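Local atomic coordinates of putative Outer membrane protein (Helicobacter pylori, PDB entry 6GW5), a protein that probably acts as an outer membrane adhesin, its extracellular lectin-like domain attaching the bacterium to Lewis-type glycans of the host. Residues F86-K91 with M120-Y125; G114-A119 with S207-T212. All coordinates share one frame; numbering follows the deposited sequence.

Interaction 1. Residues F86-K91 with M120-Y125; sequences FFVVNK and MNQTTY
M120 reaches across to F86 and lays its terminal methyl on the ring. M120 CE lies over one face of F86, 4.1 Å from the ring centroid and displaced toward the rim. M120 SD sits more obliquely, 3.6 Å from F86 CE2, which makes this a Met-aromatic contact. The M120 chain runs straight as far as SD and then bends (chi3 -63°), and this turn carries CE over the ring.

Y125 comes to the same ring from another direction. Y125 CD1 meets the F86 edge near the ring plane, 3.7 Å from F86 CE2, and the two ring planes are steeply inclined at 64°. The F86 ring is thus held on a face by methionine and at its rim by tyrosine. Y79 of helix 60-79 adds a further ring beside F86.

V88 is the bump, and it fits the groove on the first helical turn between Q122 and Y125. Its two methyls part: V88 CG1 presses on Q122 CA at 3.5 Å, and V88 CG2 points to Y125 CG at 4.0 Å. V88 and M120 share this side of the sheet, while V89 and N121 lie on the other.

The backbones are joined by three bonds. M120 N gives to F87 O at 2.8 Å, V89 N to M120 O at 3.0 Å, and Q122 N to V89 O at 2.9 Å. The last comes from the first helical residue, so the pairing runs directly into the helix start. The side-chain NE2 of Q122 bonds to D126 OD2, one turn further on. N121 is the N-cap residue, and its carbonyl accepts from Y125 N.

This is a short two-stranded parallel sheet whose second strand passes straight into a helix, here the start of a predicted coiled coil.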
loop_
_atom_site.group_PDB
_atom_site.type_symbol
_atom_site.label_atom_id
_atom_site.label_comp_id
_atom_site.label_asym_id
_atom_site.label_seq_id
_atom_site.Cartn_x
_atom_site.Cartn_y
_atom_site.Cartn_z
ATOM N N PHE A 86 24.486 -13.099 -22.099
ATOM C CA PHE A 86 25.852 -12.602 -22.013
ATOM C C PHE A 86 26.760 -13.820 -22.210
ATOM O O PHE A 86 26.269 -14.966 -22.206
ATOM C CB PHE A 86 26.117 -11.912 -20.651
ATOM C CG PHE A 86 25.599 -12.680 -19.459
ATOM C CD1 PHE A 86 24.320 -12.467 -19.006
ATOM C CD2 PHE A 86 26.408 -13.559 -18.757
ATOM C CE1 PHE A 86 23.835 -13.132 -17.896
ATOM C CE2 PHE A 86 25.930 -14.258 -17.654
ATOM C CZ PHE A 86 24.639 -14.041 -17.217
ATOM N N PHE A 87 28.061 -13.580 -22.359
ATOM C CA PHE A 87 29.012 -14.646 -22.616
ATOM C C PHE A 87 29.890 -14.808 -21.387
ATOM O O PHE A 87 30.538 -13.868 -20.942
ATOM C CB PHE A 87 29.803 -14.274 -23.860
ATOM C CG PHE A 87 30.784 -15.317 -24.345
ATOM C CD1 PHE A 87 30.370 -16.424 -25.093
ATOM C CD2 PHE A 87 32.142 -15.173 -24.111
ATOM C CE1 PHE A 87 31.303 -17.365 -25.536
ATOM C CE2 PHE A 87 33.072 -16.115 -24.553
ATOM C CZ PHE A 87 32.648 -17.209 -25.268
ATOM N N VAL A 88 29.887 -15.999 -20.808
ATOM C CA VAL A 88 30.726 -16.273 -19.623
ATOM C C VAL A 88 32.065 -16.887 -19.997
ATOM O O VAL A 88 32.187 -17.691 -20.937
ATOM C CB VAL A 88 29.963 -17.182 -18.640
ATOM C CG1 VAL A 88 30.764 -17.521 -17.393
ATOM C CG2 VAL A 88 28.693 -16.475 -18.240
ATOM N N VAL A 89 33.081 -16.498 -19.255
ATOM C CA VAL A 89 34.447 -16.880 -19.594
ATOM C C VAL A 89 35.180 -17.359 -18.379
ATOM O O VAL A 89 35.024 -16.815 -17.302
ATOM C CB VAL A 89 35.208 -15.704 -20.229
ATOM C CG1 VAL A 89 34.398 -15.179 -21.392
ATOM C CG2 VAL A 89 35.473 -14.581 -19.240
ATOM N N ASN A 90 35.951 -18.418 -18.529
ATOM C CA ASN A 90 36.895 -18.766 -17.481
ATOM C C ASN A 90 38.065 -17.827 -17.634
ATOM O O ASN A 90 38.683 -17.841 -18.657
ATOM C CB ASN A 90 37.350 -20.205 -17.591
ATOM C CG ASN A 90 37.842 -20.731 -16.261
ATOM O OD1 ASN A 90 37.038 -21.207 -15.453
ATOM N ND2 ASN A 90 39.131 -20.536 -15.979
ATOM N N LYS A 91 38.360 -17.003 -16.645
ATOM C CA LYS A 91 39.553 -16.127 -16.737
ATOM C C LYS A 91 40.875 -16.903 -16.814
ATOM O O LYS A 91 40.893 -18.131 -16.796
ATOM C CB LYS A 91 39.600 -15.125 -15.569
ATOM C CG LYS A 91 38.704 -13.889 -15.768
ATOM C CD LYS A 91 39.443 -12.594 -16.150
ATOM C CE LYS A 91 38.926 -11.956 -17.446
ATOM N NZ LYS A 91 38.789 -10.490 -17.270
ATOM N N MET A 120 31.204 -11.914 -19.092
ATOM C CA MET A 120 31.161 -11.990 -17.643
ATOM C C MET A 120 32.165 -13.012 -17.163
ATOM O O MET A 120 32.262 -14.098 -17.701
ATOM C CB MET A 120 29.725 -12.376 -17.153
ATOM C CG MET A 120 29.553 -12.608 -15.636
ATOM S SD MET A 120 27.894 -12.913 -14.979
ATOM C CE MET A 120 27.194 -11.335 -15.413
ATOM N N ASN A 121 32.828 -12.697 -16.076
ATOM C CA ASN A 121 33.626 -13.709 -15.399
ATOM C C ASN A 121 32.844 -14.855 -14.841
ATOM O O ASN A 121 31.864 -14.606 -14.182
ATOM C CB ASN A 121 34.321 -13.097 -14.207
ATOM C CG ASN A 121 35.673 -12.570 -14.566
ATOM O OD1 ASN A 121 36.013 -12.427 -15.748
ATOM N ND2 ASN A 121 36.464 -12.281 -13.551
ATOM N N GLN A 122 33.319 -16.077 -15.045
ATOM C CA GLN A 122 32.719 -17.249 -14.450
ATOM C C GLN A 122 32.578 -17.129 -12.919
ATOM O O GLN A 122 31.541 -17.529 -12.374
ATOM C CB GLN A 122 33.460 -18.542 -14.821
ATOM C CG GLN A 122 32.510 -19.698 -14.761
ATOM C CD GLN A 122 33.105 -21.089 -14.849
ATOM O OE1 GLN A 122 33.927 -21.396 -15.716
ATOM N NE2 GLN A 122 32.652 -21.966 -13.941
ATOM N N THR A 123 33.597 -16.601 -12.242
ATOM C CA THR A 123 33.496 -16.253 -10.822
ATOM C C THR A 123 32.127 -15.580 -10.524
ATOM O O THR A 123 31.299 -16.121 -9.766
ATOM C CB THR A 123 34.642 -15.274 -10.430
ATOM O OG1 THR A 123 35.891 -15.919 -10.625
ATOM C CG2 THR A 123 34.545 -14.813 -8.971
ATOM N N THR A 124 31.904 -14.417 -11.152
ATOM C CA THR A 124 30.745 -13.612 -10.886
ATOM C C THR A 124 29.467 -14.383 -11.218
ATOM O O THR A 124 28.502 -14.356 -10.455
ATOM C CB THR A 124 30.790 -12.305 -11.673
ATOM O OG1 THR A 124 31.961 -11.545 -11.324
ATOM C CG2 THR A 124 29.566 -11.462 -11.367
ATOM N N TYR A 125 29.461 -15.094 -12.332
ATOM C CA TYR A 125 28.264 -15.803 -12.765
ATOM C C TYR A 125 27.849 -16.890 -11.783
ATOM O O TYR A 125 26.663 -17.121 -11.571
ATOM C CB TYR A 125 28.438 -16.401 -14.153
ATOM C CG TYR A 125 27.280 -17.307 -14.570
ATOM C CD1 TYR A 125 26.040 -16.762 -14.964
ATOM C CD2 TYR A 125 27.417 -18.710 -14.585
ATOM C CE1 TYR A 125 24.996 -17.582 -15.350
ATOM C CE2 TYR A 125 26.374 -19.533 -14.959
ATOM C CZ TYR A 125 25.169 -18.965 -15.325
ATOM O OH TYR A 125 24.135 -19.788 -15.692
#

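Interaction 2. Residues G114-A119 with S207-T212. Unlike the reference sequence in segment 207-212: D209 (reference Gly).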
loop_
_atom_site.group_PDB
_atom_site.type_symbol
_atom_site.label_atom_id
_atom_site.label_comp_id
_atom_site.label_asym_id
_atom_site.label_seq_id
_atom_site.Cartn_x
_atom_site.Cartn_y
_atom_site.Cartn_z
ATOM N N GLY A 114 29.694 -2.447 -30.916
ATOM C CA GLY A 114 29.722 -1.211 -30.198
ATOM C C GLY A 114 30.243 -1.342 -28.793
ATOM O O GLY A 114 30.477 -2.442 -28.259
ATOM N N ILE A 115 30.390 -0.164 -28.205
ATOM C CA ILE A 115 31.253 0.073 -27.044
ATOM C C ILE A 115 31.012 -0.781 -25.798
ATOM O O ILE A 115 31.935 -0.883 -24.978
ATOM C CB ILE A 115 31.267 1.577 -26.636
ATOM C CG1 ILE A 115 29.858 2.110 -26.333
ATOM C CG2 ILE A 115 31.907 2.428 -27.725
ATOM C CD1 ILE A 115 29.494 2.121 -24.870
ATOM N N GLU A 116 29.834 -1.407 -25.660
ATOM C CA GLU A 116 29.469 -2.089 -24.402
ATOM C C GLU A 116 29.985 -3.510 -24.383
ATOM O O GLU A 116 30.115 -4.176 -25.422
ATOM C CB GLU A 116 27.953 -2.088 -24.028
ATOM C CG GLU A 116 27.004 -2.025 -25.203
ATOM C CD GLU A 116 26.659 -0.592 -25.622
ATOM O OE1 GLU A 116 26.579 0.334 -24.781
ATOM O OE2 GLU A 116 26.477 -0.377 -26.825
ATOM N N ASN A 117 30.253 -3.934 -23.150
ATOM C CA ASN A 117 30.836 -5.227 -22.812
ATOM C C ASN A 117 29.767 -6.256 -22.409
ATOM O O ASN A 117 29.055 -6.058 -21.414
ATOM C CB ASN A 117 31.831 -5.061 -21.638
ATOM C CG ASN A 117 32.116 -6.371 -20.941
ATOM O OD1 ASN A 117 32.651 -7.293 -21.548
ATOM N ND2 ASN A 117 31.693 -6.498 -19.691
ATOM N N CYS A 118 29.722 -7.385 -23.116
ATOM C CA CYS A 118 28.730 -8.441 -22.849
ATOM C C CYS A 118 29.331 -9.734 -22.340
ATOM O O CYS A 118 28.728 -10.824 -22.470
ATOM C CB CYS A 118 27.919 -8.728 -24.104
ATOM S SG CYS A 118 27.177 -7.237 -24.783
ATOM N N ALA A 119 30.494 -9.622 -21.715
ATOM C CA ALA A 119 31.177 -10.793 -21.199
ATOM C C ALA A 119 31.099 -10.754 -19.707
ATOM O O ALA A 119 30.993 -9.678 -19.117
ATOM C CB ALA A 119 32.632 -10.802 -21.646
ATOM N N SER A 207 17.595 -5.010 -28.341
ATOM C CA SER A 207 18.685 -4.153 -27.933
ATOM C C SER A 207 19.659 -4.881 -27.004
ATOM O O SER A 207 19.452 -6.034 -26.573
ATOM C CB SER A 207 18.119 -2.887 -27.253
ATOM O OG SER A 207 17.378 -3.229 -26.099
ATOM N N THR A 208 20.735 -4.160 -26.722
ATOM C CA THR A 208 21.824 -4.642 -25.901
ATOM C C THR A 208 22.309 -3.518 -25.051
ATOM O O THR A 208 22.822 -2.532 -25.563
ATOM C CB THR A 208 22.948 -5.184 -26.793
ATOM O OG1 THR A 208 22.444 -6.328 -27.505
ATOM C CG2 THR A 208 24.154 -5.598 -25.972
ATOM N N ASP A 209 22.112 -3.650 -23.743
ATOM C CA ASP A 209 22.504 -2.615 -22.829
ATOM C C ASP A 209 22.654 -3.187 -21.418
ATOM O O ASP A 209 22.278 -4.320 -21.170
ATOM C CB ASP A 209 21.494 -1.460 -22.896
ATOM C CG ASP A 209 22.125 -0.076 -22.618
ATOM O OD1 ASP A 209 23.235 0.030 -22.024
ATOM O OD2 ASP A 209 21.434 0.927 -22.925
ATOM N N TYR A 210 23.232 -2.416 -20.496
ATOM C CA TYR A 210 23.357 -2.905 -19.097
ATOM C C TYR A 210 21.942 -3.066 -18.480
ATOM O O TYR A 210 21.049 -2.278 -18.791
ATOM C CB TYR A 210 24.300 -1.980 -18.268
ATOM C CG TYR A 210 25.673 -1.839 -18.936
ATOM C CD1 TYR A 210 26.526 -2.945 -19.023
ATOM C CD2 TYR A 210 26.088 -0.638 -19.522
ATOM C CE1 TYR A 210 27.744 -2.863 -19.659
ATOM C CE2 TYR A 210 27.310 -0.544 -20.168
ATOM C CZ TYR A 210 28.134 -1.671 -20.242
ATOM O OH TYR A 210 29.370 -1.623 -20.864
ATOM N N PRO A 211 21.732 -4.068 -17.618
ATOM C CA PRO A 211 20.379 -4.313 -17.080
ATOM C C PRO A 211 19.729 -3.101 -16.428
ATOM O O PRO A 211 18.515 -2.921 -16.546
ATOM C CB PRO A 211 20.602 -5.400 -16.031
ATOM C CG PRO A 211 21.844 -6.097 -16.462
ATOM C CD PRO A 211 22.699 -5.076 -17.148
ATOM N N THR A 212 20.540 -2.280 -15.760
ATOM C CA THR A 212 20.064 -1.044 -15.101
ATOM C C THR A 212 19.475 -0.023 -16.056
ATOM O O THR A 212 18.989 0.992 -15.613
ATOM C CB THR A 212 21.196 -0.343 -14.274
ATOM O OG1 THR A 212 22.454 -0.400 -14.969
ATOM C CG2 THR A 212 21.339 -0.990 -12.918
#
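Two acidic side chains come near each other across this surface contact: D209, a glycine in the reference sequence, brings a second acid beside E116, with E116 OE1 4.3 Å from D209 OD1. E116 also touches a crystal neighbour, so packing may influence where its carboxylate lies. D209 OD1 is held locally, because it accepts from Y210 N at 2.9 Å, on the anti side of the carboxylate and somewhat out of its plane.

The cross-segment polar link is a weak one. N117 N points almost straight at Y210 OH (171° at the hydrogen), but the length is 3.4 Å. Y210 OH also lies 3.5 Å from E116 CB, so the end of the tyrosine rests against the E116-N117 junction. E116 CB approaches the ring obliquely. With chi1 at -55°, Y210 CG lies anti to its carbonyl carbon, and the hydroxyl end of the ring reaches the loop.

A separate apolar touch lies further along. The methyl CG2 of T208 meets C118 SG at 3.6 Å. That sulfur is half of the disulfide with C112. The T208 hydroxyl bonds instead to N111 O, at the end of helix 106-111 and next to C112.

N117 shapes its own segment. N117 OD1 accepts from A119 N at 3.2 Å, an Asx turn, and N117 ND2 bonds to the carbonyl of K185.

The chemistry is that of a modest surface join, one long hydrogen bond and a methyl against a disulfide sulfur. The two carboxylates, near but not touching, may repel each other mildly, and the Y210 N bond to D209 may offset part of this.

Overall arrangement
Along the chain the segments alternate: 86-91, 114-119, 120-125, then 207-212. A119 runs straight into M120, so both interactions share one continuous strand region, 119-121. Their centres are about 15 Å apart, on the same side of the chain's centre. They also touch directly, as F87 N probably bonds to C118 O at 2.8 Å. Interaction 1 forms the two-stranded parallel sheet and packs it on the start of helix 122-139. Interaction 2 ties the disulfide loop that leads into strand 119-121 to strand 208-209, which pairs with 188-189 in a separate antiparallel sheet. Together they connect two of the small sheets at one end of this long, mainly helical adhesin domain.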